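PDB 5N3U: phycocyanobilin lyase subunit beta from Nostoc sp. PCC 7120, which pairs with the alpha subunit to form a lyase that is probably required for attaching the phycocyanobilin chromophore to the phycocyanin alpha chain. Local coordinates for residues Val62-Leu67 and Ile89-Ala94. Sequence-based numbering, arbitrary orientation.
Sequences VAVPQL and IADPRA
V64 meets I89, D91 and R93 together, and tracing it outward from the main chain gives the evidence. Its CB lies 3.7 Å from NH2 of R93. One branch, CG1, is anti to the backbone N (chi1 169°), which sets it over a face of the R93 guanidinium, 4.0 Å from NH2. The other, CG2, packs on CB of D91 at 3.7 Å and on CG2 of I89 at 3.8 Å, and borders OD2 of D91. Further along, L67 and I89 reach toward each other tip to tip, CD1 to CD1 at 3.7 Å.

D91 fixes the rotation of the guanidinium, its CG lying at the edge, in plane. NE of R93 meets OD1 of D91 at 3.0 Å on its syn side, and NH2 of R93 closes the salt bridge to OD2 of D91 at 2.6 Å, again syn and near straight (160°). OD1 also accepts from the backbone N of R93, forming an Asx turn. With an alanine in place of D91, NE and NH2 of R93 would lose their carboxylate partner and the Asx turn its acceptor, so the guanidinium would probably be held less firmly against V64.

CG of P65 approaches NH1 of R93 obliquely, at 3.9 Å. NH1 is hydrogen-bonded to the G140 carbonyl oxygen of the alpha subunit, while P65 packs on P142 of that chain. Within the HEAT-repeat region, the contact thus joins helix 64-69 to the loop between helices 76-89 and 95-104, with helix 34-40 touching L67 through I38.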
loop_
_atom_site.group_PDB
_atom_site.type_symbol
_atom_site.label_atom_id
_atom_site.label_comp_id
_atom_site.label_asym_id
_atom_site.label_seq_id
_atom_site.Cartn_x
_atom_site.Cartn_y
_atom_site.Cartn_z
ATOM N N VAL B 62 26.322 -14.131 -7.918
ATOM C CA VAL B 62 25.701 -15.430 -7.884
ATOM C C VAL B 62 24.219 -15.407 -7.313
ATOM O O VAL B 62 23.398 -16.283 -7.628
ATOM C CB VAL B 62 26.570 -16.446 -7.064
ATOM C CG1 VAL B 62 26.658 -16.058 -5.582
ATOM C CG2 VAL B 62 26.037 -17.859 -7.221
ATOM N N ALA B 63 23.967 -14.491 -6.394
ATOM C CA ALA B 63 22.600 -14.329 -5.829
ATOM C C ALA B 63 21.629 -13.573 -6.746
ATOM O O ALA B 63 20.426 -13.600 -6.478
ATOM C CB ALA B 63 22.684 -13.652 -4.530
ATOM N N VAL B 64 22.125 -12.867 -7.769
ATOM C CA VAL B 64 21.260 -12.011 -8.573
ATOM C C VAL B 64 20.064 -12.754 -9.205
ATOM O O VAL B 64 18.985 -12.262 -9.067
ATOM C CB VAL B 64 22.073 -11.199 -9.604
ATOM C CG1 VAL B 64 21.148 -10.530 -10.602
ATOM C CG2 VAL B 64 22.867 -10.219 -8.869
ATOM N N PRO B 65 20.225 -13.949 -9.819
ATOM C CA PRO B 65 19.092 -14.626 -10.399
ATOM C C PRO B 65 17.943 -14.910 -9.430
ATOM O O PRO B 65 16.747 -14.746 -9.777
ATOM C CB PRO B 65 19.701 -15.972 -10.883
ATOM C CG PRO B 65 21.039 -15.568 -11.325
ATOM C CD PRO B 65 21.487 -14.599 -10.235
ATOM N N GLN B 66 18.275 -15.391 -8.244
ATOM C CA GLN B 66 17.232 -15.625 -7.240
ATOM C C GLN B 66 16.666 -14.336 -6.680
ATOM O O GLN B 66 15.435 -14.226 -6.472
ATOM C CB GLN B 66 17.775 -16.526 -6.132
ATOM C CG GLN B 66 17.754 -18.017 -6.573
ATOM C CD GLN B 66 18.622 -18.836 -5.681
ATOM O OE1 GLN B 66 19.819 -18.586 -5.609
ATOM N NE2 GLN B 66 18.047 -19.766 -4.962
ATOM N N LEU B 67 17.509 -13.360 -6.423
ATOM C CA LEU B 67 16.932 -12.042 -6.070
ATOM C C LEU B 67 15.939 -11.551 -7.125
ATOM O O LEU B 67 14.886 -11.081 -6.779
ATOM C CB LEU B 67 17.958 -11.031 -5.898
ATOM C CG LEU B 67 18.738 -11.073 -4.576
ATOM C CD1 LEU B 67 20.019 -10.308 -4.754
ATOM C CD2 LEU B 67 17.946 -10.456 -3.431
ATOM N N ILE B 89 24.379 -4.683 -5.190
ATOM C CA ILE B 89 25.151 -5.648 -5.971
ATOM C C ILE B 89 25.523 -5.035 -7.312
ATOM O O ILE B 89 26.626 -5.265 -7.800
ATOM C CB ILE B 89 24.444 -6.955 -6.180
ATOM C CG1 ILE B 89 24.271 -7.639 -4.853
ATOM C CG2 ILE B 89 25.268 -7.885 -7.102
ATOM C CD1 ILE B 89 23.434 -8.866 -4.876
ATOM N N ALA B 90 24.608 -4.262 -7.912
ATOM C CA ALA B 90 24.851 -3.475 -9.110
ATOM C C ALA B 90 25.108 -4.298 -10.402
ATOM O O ALA B 90 25.730 -3.811 -11.329
ATOM C CB ALA B 90 26.005 -2.502 -8.843
ATOM N N ASP B 91 24.662 -5.535 -10.436
ATOM C CA ASP B 91 24.712 -6.359 -11.619
ATOM C C ASP B 91 23.658 -5.781 -12.570
ATOM O O ASP B 91 22.472 -5.720 -12.260
ATOM C CB ASP B 91 24.435 -7.796 -11.208
ATOM C CG ASP B 91 24.442 -8.808 -12.345
ATOM O OD1 ASP B 91 23.937 -8.598 -13.460
ATOM O OD2 ASP B 91 24.834 -9.964 -12.081
ATOM N N PRO B 92 24.065 -5.416 -13.799
ATOM C CA PRO B 92 23.158 -4.772 -14.763
ATOM C C PRO B 92 22.062 -5.674 -15.290
ATOM O O PRO B 92 21.127 -5.178 -15.925
ATOM C CB PRO B 92 24.145 -4.316 -15.891
ATOM C CG PRO B 92 25.247 -5.335 -15.799
ATOM C CD PRO B 92 25.432 -5.546 -14.366
ATOM N N ARG B 93 22.077 -6.968 -14.972
ATOM C CA ARG B 93 20.940 -7.811 -15.300
ATOM C C ARG B 93 19.663 -7.411 -14.535
ATOM O O ARG B 93 18.608 -7.765 -14.933
ATOM C CB ARG B 93 21.211 -9.257 -15.051
ATOM C CG ARG B 93 22.287 -9.884 -15.984
ATOM C CD ARG B 93 22.489 -11.315 -15.555
ATOM N NE ARG B 93 23.237 -11.383 -14.309
ATOM C CZ ARG B 93 23.444 -12.502 -13.614
ATOM N NH1 ARG B 93 23.038 -13.656 -14.066
ATOM N NH2 ARG B 93 24.098 -12.454 -12.464
ATOM N N ALA B 94 19.807 -6.619 -13.499
ATOM C CA ALA B 94 18.677 -6.115 -12.705
ATOM C C ALA B 94 18.016 -4.896 -13.324
ATOM O O ALA B 94 17.070 -4.376 -12.760
ATOM C CB ALA B 94 19.212 -5.768 -11.313
#